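Local atomic coordinates of DUF871 domain-containing protein (Enterococcus faecalis, PDB entry 2P0O), a protein that is of unknown function but is probably a 6-phospho-N-acetylmuramidase acting on a phosphorylated cell-wall sugar. Residues I58-K63 with L88-V93; Y5-F10 with I20-K25; I335-I338 with D342-I345. All coordinates share one frame; numbering follows the deposited sequence.

Interaction 1: I58-K63 with L88-V93; sequences IAKAEK and LIELGV
K60 of helix 48-62 meets the end of helix 86-91 in a polar contact between a lysine and a helix C-terminus, on the outer, helical layer of the TIM barrel. The lysine touches E90, L91 and G92. Its chain is bent at the second and third torsions, which turns its end toward the last turn of the other helix. K60 NZ donates a hydrogen bond to E90 O at 3.0 Å. The C=O...N angle is 162°, so the amine sits almost straight ahead of the carbonyl. A positive charge here faces the negative end of the helix dipole, which probably adds to the attraction. The carboxylate of E90 is a negative charge nearby, but K60 NZ stays 4.2 Å from E90 OE2, too far for a salt bridge.

The methylene part of the lysine lies over the helix end. K60 CD is 3.2 Å from L91 O and 3.5 Å from G92 CA. G92 has positive phi (118°) and closes helix 86-91 with a Schellman motif, its N bonded to I89 O and V93 N bonded to L88 O. Its bare CA lets the lysine pass close by. Helix 48-62 ends in the same motif at K63.

Beneath the lysine, A59 packs on I66 of strand 65-70, and V93 packs on V68 of the same strand. L91 touches L52 and T53, further back on helix 48-62. On its other flank helix 48-62 meets helix 17-28, where I58 packs on I20 and I23.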
ATOM      1  N   ILE A  58      -0.813  22.727   1.455  1.00 63.59           N
ATOM      2  CA  ILE A  58       0.044  21.656   1.936  1.00 63.98           C
ATOM      3  C   ILE A  58       0.617  20.853   0.748  1.00 63.75           C
ATOM      4  O   ILE A  58       1.827  20.658   0.659  1.00 63.56           O
ATOM      5  CB  ILE A  58      -0.703  20.752   2.944  1.00 64.66           C
ATOM      6  CG1 ILE A  58      -1.309  21.611   4.053  1.00 65.77           C
ATOM      7  CG2 ILE A  58       0.240  19.723   3.557  1.00 65.03           C
ATOM      8  CD1 ILE A  58      -2.434  20.908   4.792  1.00 69.40           C
ATOM      9  N   ALA A  59      -0.242  20.430  -0.175  1.00 63.37           N
ATOM     10  CA  ALA A  59       0.188  19.611  -1.317  1.00 63.36           C
ATOM     11  C   ALA A  59       1.133  20.316  -2.301  1.00 63.20           C
ATOM     12  O   ALA A  59       2.082  19.706  -2.785  1.00 63.37           O
ATOM     13  CB  ALA A  59      -1.010  19.062  -2.055  1.00 62.94           C
ATOM     14  N   LYS A  60       0.854  21.570  -2.625  1.00 62.95           N
ATOM     15  CA  LYS A  60       1.766  22.340  -3.473  1.00 63.95           C
ATOM     16  C   LYS A  60       3.171  22.421  -2.864  1.00 64.00           C
ATOM     17  O   LYS A  60       4.159  22.181  -3.558  1.00 64.70           O
ATOM     18  CB  LYS A  60       1.235  23.761  -3.750  1.00 63.56           C
ATOM     19  CG  LYS A  60       0.250  23.861  -4.918  1.00 63.52           C
ATOM     20  CD  LYS A  60      -0.826  24.939  -4.678  1.00 63.13           C
ATOM     21  CE  LYS A  60      -0.306  26.334  -4.876  1.00 66.08           C
ATOM     22  NZ  LYS A  60      -1.297  27.371  -4.378  1.00 66.65           N
ATOM     23  N   ALA A  61       3.244  22.746  -1.571  1.00 63.81           N
ATOM     24  CA  ALA A  61       4.516  22.885  -0.848  1.00 63.74           C
ATOM     25  C   ALA A  61       5.248  21.557  -0.750  1.00 63.61           C
ATOM     26  O   ALA A  61       6.471  21.475  -0.792  1.00 63.49           O
ATOM     27  CB  ALA A  61       4.263  23.434   0.541  1.00 63.67           C
ATOM     28  N   GLU A  62       4.465  20.510  -0.622  1.00 63.84           N
ATOM     29  CA  GLU A  62       4.977  19.184  -0.376  1.00 63.97           C
ATOM     30  C   GLU A  62       5.200  18.431  -1.696  1.00 63.39           C
ATOM     31  O   GLU A  62       5.785  17.359  -1.692  1.00 64.07           O
ATOM     32  CB  GLU A  62       3.995  18.474   0.557  1.00 63.96           C
ATOM     33  CG  GLU A  62       4.596  17.478   1.505  1.00 66.74           C
ATOM     34  CD  GLU A  62       5.666  18.035   2.420  1.00 69.22           C
ATOM     35  OE1 GLU A  62       5.513  19.160   2.942  1.00 69.76           O
ATOM     36  OE2 GLU A  62       6.669  17.313   2.640  1.00 72.26           O
ATOM     37  N   LYS A  63       4.774  19.024  -2.816  1.00 63.25           N
ATOM     38  CA  LYS A  63       4.879  18.446  -4.175  1.00 62.44           C
ATOM     39  C   LYS A  63       4.137  17.126  -4.270  1.00 62.78           C
ATOM     40  O   LYS A  63       4.711  16.060  -4.530  1.00 62.59           O
ATOM     41  CB  LYS A  63       6.325  18.321  -4.647  1.00 62.85           C
ATOM     42  CG  LYS A  63       6.990  19.649  -4.953  1.00 62.24           C
ATOM     43  CD  LYS A  63       8.478  19.454  -4.998  1.00 64.30           C
ATOM     44  CE  LYS A  63       9.230  20.780  -5.063  1.00 64.40           C
ATOM     45  NZ  LYS A  63      10.666  20.526  -4.718  1.00 66.16           N
ATOM     46  N   LEU A  88      -9.113  26.255  -9.546  1.00 64.57           N
ATOM     47  CA  LEU A  88      -8.889  24.944  -8.903  1.00 64.37           C
ATOM     48  C   LEU A  88      -7.462  24.438  -9.068  1.00 64.15           C
ATOM     49  O   LEU A  88      -6.879  23.796  -8.134  1.00 64.32           O
ATOM     50  CB  LEU A  88      -9.844  23.893  -9.462  1.00 63.95           C
ATOM     51  CG  LEU A  88     -11.083  23.626  -8.569  1.00 64.28           C
ATOM     52  CD1 LEU A  88     -12.185  22.910  -9.357  1.00 63.42           C
ATOM     53  CD2 LEU A  88     -10.676  22.830  -7.308  1.00 63.98           C
ATOM     54  N   ILE A  89      -6.914  24.705 -10.267  1.00 63.98           N
ATOM     55  CA  ILE A  89      -5.534  24.324 -10.548  1.00 64.11           C
ATOM     56  C   ILE A  89      -4.614  25.197  -9.699  1.00 64.02           C
ATOM     57  O   ILE A  89      -3.673  24.686  -9.084  1.00 63.65           O
ATOM     58  CB  ILE A  89      -5.212  24.409 -12.065  1.00 64.20           C
ATOM     59  CG1 ILE A  89      -5.881  23.240 -12.803  1.00 63.87           C
ATOM     60  CG2 ILE A  89      -3.682  24.415 -12.315  1.00 64.46           C
ATOM     61  CD1 ILE A  89      -6.267  23.553 -14.249  1.00 63.14           C
ATOM     62  N   GLU A  90      -4.931  26.496  -9.643  1.00 63.84           N
ATOM     63  CA  GLU A  90      -4.216  27.459  -8.803  1.00 64.42           C
ATOM     64  C   GLU A  90      -4.201  27.038  -7.334  1.00 64.56           C
ATOM     65  O   GLU A  90      -3.197  27.263  -6.662  1.00 65.25           O
ATOM     66  CB  GLU A  90      -4.795  28.888  -8.982  1.00 64.93           C
ATOM     67  CG  GLU A  90      -4.513  29.887  -7.830  1.00 65.73           C
ATOM     68  CD  GLU A  90      -3.202  30.676  -8.001  1.00 66.29           C
ATOM     69  OE1 GLU A  90      -3.154  31.568  -8.983  1.00 69.03           O
ATOM     70  OE2 GLU A  90      -2.245  30.414  -7.136  1.00 67.47           O
ATOM     71  N   LEU A  91      -5.370  26.363  -6.902  1.00 64.20           N
ATOM     72  CA  LEU A  91      -5.446  25.877  -5.517  1.00 64.00           C
ATOM     73  C   LEU A  91      -4.428  24.783  -5.176  1.00 63.54           C
ATOM     74  O   LEU A  91      -3.971  24.696  -4.032  1.00 63.54           O
ATOM     75  CB  LEU A  91      -6.840  25.310  -5.226  1.00 64.80           C
ATOM     76  CG  LEU A  91      -7.891  26.134  -4.439  1.00 65.19           C
ATOM     77  CD1 LEU A  91      -8.590  27.138  -5.368  1.00 68.52           C
ATOM     78  CD2 LEU A  91      -8.894  25.162  -3.770  1.00 64.40           C
ATOM     79  N   GLY A  92      -4.111  23.928  -6.153  1.00 63.03           N
ATOM     80  CA  GLY A  92      -3.256  22.741  -5.929  1.00 61.17           C
ATOM     81  C   GLY A  92      -3.966  21.428  -6.216  1.00 60.45           C
ATOM     82  O   GLY A  92      -3.446  20.338  -5.923  1.00 59.99           O
ATOM     83  N   VAL A  93      -5.152  21.519  -6.803  1.00 59.11           N
ATOM     84  CA  VAL A  93      -5.862  20.314  -7.228  1.00 58.05           C
ATOM     85  C   VAL A  93      -5.351  19.860  -8.598  1.00 57.58           C
ATOM     86  O   VAL A  93      -5.242  20.657  -9.519  1.00 57.79           O
ATOM     87  CB  VAL A  93      -7.381  20.541  -7.219  1.00 57.99           C
ATOM     88  CG1 VAL A  93      -8.133  19.334  -7.799  1.00 57.32           C
ATOM     89  CG2 VAL A  93      -7.835  20.836  -5.798  1.00 57.01           C
TER

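Interaction 2: Y5-F10 with I20-K25; sequences YGISVF and IIYIKK
Y22 is swung anti to its backbone N (chi1 176°), which carries its ring from helix 17-28 toward strand 4-8 and I7. I7 holds CG1 between its own N and carbonyl carbon (chi1 66°). With chi2 extended, CD1 reaches the helix, while CG2 is left beside the phenol oxygen. The two side chains run antiparallel alongside one another. I7 CG2 lies 3.7 Å from Y22 OH, and I7 CD1 lies 3.9 Å from Y22 CE2. CD1 meets the ring obliquely.

I7 CD1 also touches I23, 3.8 Å from I23 CG1. Here the two side chains lie roughly perpendicular. I23 extends further along the strand to V9, with I23 CD1 3.9 Å from V9 CG2. The methyl end of I23 does this work, since its CB does not point straight at the strand.

Strand 4-8 and helix 17-28 are the first strand and helix of the TIM barrel, and strand 33-38 completes their beta-alpha-beta unit. I7 faces outward into the layer between barrel and helices, and V9 reaches I23 there through CG2. S8 points the other way, and its OG is hydrogen-bonded to I221 O of strand 218-221.

A water carries the polar part of the contact. It accepts a hydrogen bond from S8 N at 2.9 Å and is hydrogen-bonded to Y22 OH at 2.8 Å. The phenol thus has a polar partner at the end of an otherwise apolar contact. I7 and V9 also pack on I34 of strand 33-38. I23 continues outward to L55 and I58 of helix 48-62.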
ATOM      1  N   TYR A   5       2.634   5.811  -4.825  1.00 66.92           N
ATOM      2  CA  TYR A   5       1.942   5.535  -3.565  1.00 63.87           C
ATOM      3  C   TYR A   5       1.205   6.783  -3.103  1.00 62.58           C
ATOM      4  O   TYR A   5       1.722   7.890  -3.247  1.00 61.27           O
ATOM      5  CB  TYR A   5       2.897   5.073  -2.458  1.00 64.10           C
ATOM      6  CG  TYR A   5       3.450   3.670  -2.618  1.00 64.09           C
ATOM      7  CD1 TYR A   5       2.624   2.547  -2.413  1.00 63.83           C
ATOM      8  CD2 TYR A   5       4.790   3.459  -2.966  1.00 63.75           C
ATOM      9  CE1 TYR A   5       3.122   1.236  -2.544  1.00 63.26           C
ATOM     10  CE2 TYR A   5       5.315   2.135  -3.114  1.00 64.62           C
ATOM     11  CZ  TYR A   5       4.463   1.040  -2.888  1.00 64.35           C
ATOM     12  OH  TYR A   5       4.920  -0.243  -3.027  1.00 64.94           O
ATOM     13  N   GLY A   6       0.007   6.598  -2.534  1.00 60.36           N
ATOM     14  CA  GLY A   6      -0.799   7.723  -2.082  1.00 58.81           C
ATOM     15  C   GLY A   6      -1.505   7.524  -0.754  1.00 57.56           C
ATOM     16  O   GLY A   6      -1.539   6.398  -0.206  1.00 57.76           O
ATOM     17  N   ILE A   7      -2.048   8.625  -0.237  1.00 57.07           N
ATOM     18  CA  ILE A   7      -2.823   8.660   1.014  1.00 56.91           C
ATOM     19  C   ILE A   7      -4.184   9.305   0.793  1.00 57.42           C
ATOM     20  O   ILE A   7      -4.393  10.009  -0.188  1.00 58.35           O
ATOM     21  CB  ILE A   7      -2.087   9.440   2.142  1.00 55.96           C
ATOM     22  CG1 ILE A   7      -1.955  10.941   1.787  1.00 55.33           C
ATOM     23  CG2 ILE A   7      -0.752   8.778   2.401  1.00 57.69           C
ATOM     24  CD1 ILE A   7      -1.198  11.834   2.846  1.00 51.01           C
ATOM     25  N   SER A   8      -5.100   9.083   1.727  1.00 58.36           N
ATOM     26  CA  SER A   8      -6.403   9.756   1.719  1.00 58.09           C
ATOM     27  C   SER A   8      -6.480  10.777   2.822  1.00 58.38           C
ATOM     28  O   SER A   8      -5.850  10.632   3.866  1.00 58.81           O
ATOM     29  CB  SER A   8      -7.535   8.747   1.875  1.00 58.46           C
ATOM     30  OG  SER A   8      -7.553   7.871   0.751  1.00 55.68           O
ATOM     31  N   VAL A   9      -7.217  11.841   2.559  1.00 58.24           N
ATOM     32  CA  VAL A   9      -7.476  12.868   3.548  1.00 58.41           C
ATOM     33  C   VAL A   9      -8.970  13.114   3.546  1.00 58.02           C
ATOM     34  O   VAL A   9      -9.595  13.078   2.497  1.00 58.11           O
ATOM     35  CB  VAL A   9      -6.685  14.149   3.245  1.00 58.13           C
ATOM     36  CG1 VAL A   9      -7.131  15.281   4.156  1.00 59.91           C
ATOM     37  CG2 VAL A   9      -5.190  13.888   3.418  1.00 58.72           C
ATOM     38  N   PHE A  10      -9.538  13.299   4.730  1.00 58.32           N
ATOM     39  CA  PHE A  10     -10.992  13.452   4.904  1.00 58.49           C
ATOM     40  C   PHE A  10     -11.298  14.879   5.336  1.00 59.14           C
ATOM     41  O   PHE A  10     -10.952  15.301   6.446  1.00 58.43           O
ATOM     42  CB  PHE A  10     -11.516  12.409   5.895  1.00 57.87           C
ATOM     43  CG  PHE A  10     -11.406  10.999   5.369  1.00 58.47           C
ATOM     44  CD1 PHE A  10     -10.201  10.294   5.454  1.00 56.76           C
ATOM     45  CD2 PHE A  10     -12.483  10.408   4.703  1.00 56.19           C
ATOM     46  CE1 PHE A  10     -10.089   8.992   4.915  1.00 57.42           C
ATOM     47  CE2 PHE A  10     -12.384   9.112   4.175  1.00 55.92           C
ATOM     48  CZ  PHE A  10     -11.213   8.403   4.286  1.00 56.12           C
ATOM     49  N   ILE A  20      -1.596  17.150   9.177  1.00 55.81           N
ATOM     50  CA  ILE A  20      -0.471  17.823   8.519  1.00 55.72           C
ATOM     51  C   ILE A  20       0.863  17.085   8.787  1.00 55.79           C
ATOM     52  O   ILE A  20       1.592  16.747   7.845  1.00 55.45           O
ATOM     53  CB  ILE A  20      -0.441  19.336   8.893  1.00 56.30           C
ATOM     54  CG1 ILE A  20      -1.694  20.019   8.335  1.00 54.99           C
ATOM     55  CG2 ILE A  20       0.833  20.025   8.397  1.00 55.03           C
ATOM     56  CD1 ILE A  20      -1.990  21.377   8.936  1.00 61.71           C
ATOM     57  N   ILE A  21       1.165  16.817  10.057  1.00 55.95           N
ATOM     58  CA  ILE A  21       2.320  15.974  10.434  1.00 55.66           C
ATOM     59  C   ILE A  21       2.359  14.691   9.592  1.00 55.42           C
ATOM     60  O   ILE A  21       3.369  14.380   8.950  1.00 54.93           O
ATOM     61  CB  ILE A  21       2.338  15.665  11.955  1.00 55.31           C
ATOM     62  CG1 ILE A  21       2.733  16.914  12.727  1.00 57.10           C
ATOM     63  CG2 ILE A  21       3.353  14.589  12.290  1.00 55.67           C
ATOM     64  CD1 ILE A  21       2.211  16.970  14.164  1.00 59.95           C
ATOM     65  N   TYR A  22       1.230  13.977   9.580  1.00 55.50           N
ATOM     66  CA  TYR A  22       1.046  12.782   8.793  1.00 55.08           C
ATOM     67  C   TYR A  22       1.355  12.943   7.306  1.00 54.80           C
ATOM     68  O   TYR A  22       2.099  12.121   6.723  1.00 54.88           O
ATOM     69  CB  TYR A  22      -0.386  12.276   8.968  1.00 55.17           C
ATOM     70  CG  TYR A  22      -0.738  11.056   8.113  1.00 55.84           C
ATOM     71  CD1 TYR A  22      -0.177   9.795   8.361  1.00 54.23           C
ATOM     72  CD2 TYR A  22      -1.670  11.164   7.071  1.00 56.97           C
ATOM     73  CE1 TYR A  22      -0.541   8.658   7.561  1.00 54.44           C
ATOM     74  CE2 TYR A  22      -2.030  10.065   6.277  1.00 55.25           C
ATOM     75  CZ  TYR A  22      -1.479   8.816   6.529  1.00 55.98           C
ATOM     76  OH  TYR A  22      -1.879   7.746   5.726  1.00 56.46           O
ATOM     77  N   ILE A  23       0.743  13.948   6.682  1.00 54.23           N
ATOM     78  CA  ILE A  23       0.931  14.199   5.248  1.00 54.64           C
ATOM     79  C   ILE A  23       2.431  14.400   4.912  1.00 54.27           C
ATOM     80  O   ILE A  23       2.990  13.748   4.011  1.00 54.14           O
ATOM     81  CB  ILE A  23       0.080  15.404   4.765  1.00 54.57           C
ATOM     82  CG1 ILE A  23      -1.413  15.055   4.773  1.00 54.47           C
ATOM     83  CG2 ILE A  23       0.510  15.839   3.363  1.00 54.39           C
ATOM     84  CD1 ILE A  23      -2.333  16.287   4.668  1.00 54.09           C
ATOM     85  N   LYS A  24       3.075  15.260   5.682  1.00 54.27           N
ATOM     86  CA  LYS A  24       4.495  15.548   5.519  1.00 55.05           C
ATOM     87  C   LYS A  24       5.376  14.305   5.698  1.00 55.28           C
ATOM     88  O   LYS A  24       6.292  14.066   4.897  1.00 55.00           O
ATOM     89  CB  LYS A  24       4.936  16.661   6.481  1.00 55.20           C
ATOM     90  CG  LYS A  24       4.318  18.007   6.195  1.00 57.42           C
ATOM     91  CD  LYS A  24       5.035  19.133   6.985  1.00 60.52           C
ATOM     92  CE  LYS A  24       4.186  20.397   6.975  1.00 62.96           C
ATOM     93  NZ  LYS A  24       4.955  21.682   7.203  1.00 64.24           N
ATOM     94  N   LYS A  25       5.095  13.511   6.736  1.00 55.65           N
ATOM     95  CA  LYS A  25       5.838  12.269   6.953  1.00 56.31           C
ATOM     96  C   LYS A  25       5.632  11.275   5.818  1.00 55.55           C
ATOM     97  O   LYS A  25       6.573  10.629   5.387  1.00 55.42           O
ATOM     98  CB  LYS A  25       5.416  11.610   8.250  1.00 57.26           C
ATOM     99  CG  LYS A  25       6.190  12.114   9.428  1.00 59.74           C
ATOM    100  CD  LYS A  25       5.645  11.535  10.719  1.00 61.13           C
ATOM    101  CE  LYS A  25       6.306  12.259  11.883  1.00 62.50           C
ATOM    102  NZ  LYS A  25       5.873  11.595  13.134  1.00 65.34           N
TER
HETATM  103  O   HOH W   1      -4.238   8.053   4.281  1.00 40.54           O

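Interaction 3: I335-I338 with D342-I345; sequences ITRI and DQTI
I338 and Q343 face each other across a short loop, their CA atoms 6.3 Å apart, where strand 332-337 ends and the chain bends back through residues 342-345, whose backbone is helical in its angles but is not a regular helix. The Q343 side chain runs extended beyond CG (chi2 180°), which brings its amide back to the strand end. Q343 NE2 donates a hydrogen bond to I338 O at 2.9 Å. The bond is nearly straight, with an N-H...O angle of 166°. The oxygen lies close to the amide plane, but the nitrogen stands tilted 31° from the plane of the carbonyl.

Apolar contacts lie beside this bond. I338 CG2 is 3.7 Å from D342 CB and 3.9 Å from Q343 CG. The methyl branch of I338 makes both contacts, while its longer branch leads away from the loop. The R337 chain is extended from CG to NE and stands roughly perpendicular to the glutamine side chain. R337 NE is 3.8 Å from Q343 NE2, a packing contact of two donors rather than a bond. The polar end of R337 is held by a hydrogen bond from NH2 to V302 O.

D342 turns its carboxylate to other partners: OD2 forms a salt bridge with R229 of helix 228-240 and accepts from E246 N, and OD1 takes a hydrogen bond from Q233 NE2 of the same helix. Around the loop, I338 packs on V247 of strand 242-247, I345 touches F204 and A205 of helix 203-212 in the barrel, and I335 and T336 both face V305 of strand 304-308 in a classic beta bulge.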
ATOM      1  N   ILE A 335      14.025 -21.611  15.981  1.00 43.09           N
ATOM      2  CA  ILE A 335      14.543 -20.506  16.811  1.00 43.24           C
ATOM      3  C   ILE A 335      13.420 -19.595  17.246  1.00 43.92           C
ATOM      4  O   ILE A 335      13.267 -19.303  18.418  1.00 44.22           O
ATOM      5  CB  ILE A 335      15.575 -19.607  16.042  1.00 43.73           C
ATOM      6  CG1 ILE A 335      16.637 -20.445  15.309  1.00 42.11           C
ATOM      7  CG2 ILE A 335      16.201 -18.549  16.998  1.00 42.30           C
ATOM      8  CD1 ILE A 335      17.349 -21.406  16.231  1.00 47.28           C
ATOM      9  N   THR A 336      12.656 -19.100  16.287  1.00 43.84           N
ATOM     10  CA  THR A 336      11.541 -18.231  16.617  1.00 43.92           C
ATOM     11  C   THR A 336      10.600 -18.279  15.415  1.00 44.48           C
ATOM     12  O   THR A 336      10.794 -19.110  14.517  1.00 44.39           O
ATOM     13  CB  THR A 336      12.022 -16.792  16.990  1.00 43.47           C
ATOM     14  OG1 THR A 336      10.901 -15.954  17.200  1.00 44.23           O
ATOM     15  CG2 THR A 336      12.870 -16.158  15.882  1.00 41.62           C
ATOM     16  N   ARG A 337       9.614 -17.384  15.397  1.00 45.34           N
ATOM     17  CA  ARG A 337       8.615 -17.327  14.352  1.00 45.94           C
ATOM     18  C   ARG A 337       8.284 -15.881  13.993  1.00 45.91           C
ATOM     19  O   ARG A 337       8.150 -15.056  14.888  1.00 46.53           O
ATOM     20  CB  ARG A 337       7.342 -18.020  14.837  1.00 45.99           C
ATOM     21  CG  ARG A 337       6.409 -18.396  13.675  1.00 47.95           C
ATOM     22  CD  ARG A 337       5.275 -19.303  14.109  1.00 47.56           C
ATOM     23  NE  ARG A 337       4.399 -19.518  12.956  1.00 49.85           N
ATOM     24  CZ  ARG A 337       3.147 -19.963  13.006  1.00 48.31           C
ATOM     25  NH1 ARG A 337       2.580 -20.312  14.165  1.00 47.74           N
ATOM     26  NH2 ARG A 337       2.464 -20.069  11.871  1.00 46.82           N
ATOM     27  N   ILE A 338       8.126 -15.580  12.697  1.00 44.49           N
ATOM     28  CA  ILE A 338       7.601 -14.286  12.271  1.00 43.55           C
ATOM     29  C   ILE A 338       6.250 -13.982  12.883  1.00 44.20           C
ATOM     30  O   ILE A 338       5.366 -14.813  12.888  1.00 44.90           O
ATOM     31  CB  ILE A 338       7.390 -14.213  10.712  1.00 44.34           C
ATOM     32  CG1 ILE A 338       8.670 -14.644   9.963  1.00 40.56           C
ATOM     33  CG2 ILE A 338       6.866 -12.805  10.311  1.00 39.91           C
ATOM     34  CD1 ILE A 338       9.878 -13.703  10.199  1.00 41.46           C
ATOM     35  N   ASP A 342       3.106  -9.899  10.382  1.00 48.05           N
ATOM     36  CA  ASP A 342       4.083  -9.687   9.319  1.00 47.70           C
ATOM     37  C   ASP A 342       4.147 -10.826   8.314  1.00 47.31           C
ATOM     38  O   ASP A 342       4.819 -10.730   7.286  1.00 46.60           O
ATOM     39  CB  ASP A 342       5.476  -9.354   9.881  1.00 47.28           C
ATOM     40  CG  ASP A 342       5.528  -7.970  10.503  1.00 48.87           C
ATOM     41  OD1 ASP A 342       4.627  -7.147  10.213  1.00 51.77           O
ATOM     42  OD2 ASP A 342       6.444  -7.695  11.311  1.00 47.98           O
ATOM     43  N   GLN A 343       3.399 -11.884   8.572  1.00 46.75           N
ATOM     44  CA  GLN A 343       3.499 -13.039   7.685  1.00 46.82           C
ATOM     45  C   GLN A 343       3.020 -12.820   6.249  1.00 46.11           C
ATOM     46  O   GLN A 343       3.404 -13.564   5.374  1.00 46.57           O
ATOM     47  CB  GLN A 343       2.801 -14.245   8.330  1.00 47.37           C
ATOM     48  CG  GLN A 343       3.675 -14.847   9.449  1.00 47.68           C
ATOM     49  CD  GLN A 343       3.026 -16.033  10.121  1.00 47.68           C
ATOM     50  OE1 GLN A 343       2.274 -16.750   9.499  1.00 49.14           O
ATOM     51  NE2 GLN A 343       3.316 -16.237  11.394  1.00 49.18           N
ATOM     52  N   THR A 344       2.170 -11.831   5.986  1.00 44.83           N
ATOM     53  CA  THR A 344       1.821 -11.540   4.591  1.00 43.65           C
ATOM     54  C   THR A 344       2.959 -10.840   3.812  1.00 43.30           C
ATOM     55  O   THR A 344       2.855 -10.624   2.622  1.00 42.82           O
ATOM     56  CB  THR A 344       0.561 -10.704   4.458  1.00 43.45           C
ATOM     57  OG1 THR A 344       0.700  -9.514   5.251  1.00 42.19           O
ATOM     58  CG2 THR A 344      -0.695 -11.513   4.890  1.00 44.40           C
ATOM     59  N   ILE A 345       4.029 -10.461   4.494  1.00 43.21           N
ATOM     60  CA  ILE A 345       5.206  -9.912   3.818  1.00 42.88           C
ATOM     61  C   ILE A 345       6.024 -11.043   3.179  1.00 43.49           C
ATOM     62  O   ILE A 345       6.664 -10.856   2.121  1.00 43.66           O
ATOM     63  CB  ILE A 345       6.094  -9.120   4.812  1.00 43.31           C
ATOM     64  CG1 ILE A 345       5.299  -7.943   5.377  1.00 41.06           C
ATOM     65  CG2 ILE A 345       7.414  -8.668   4.146  1.00 43.22           C
ATOM     66  CD1 ILE A 345       5.926  -7.316   6.667  1.00 44.02           C
TER

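Along the chain interaction 2 comes first, then interaction 1, then interaction 3. Interactions 1 and 2 both belong to the N-terminal TIM barrel, their centres 14 Å apart. They touch where helix 48-62 packs on helix 17-28, with I58 CD1 3.7 Å from I20 CG1. Interaction 2 fixes a helix to the barrel wall, and interaction 1 links two helix ends outside it. Interaction 3 lies in the C-terminal, cyclophilin-like part. Its centre is 28 Å from that of interaction 2 and 41 Å from that of interaction 1, and it touches neither. Residues 342-345 also touch helix 203-212 of the barrel, so the loop lies at the interface of the two parts.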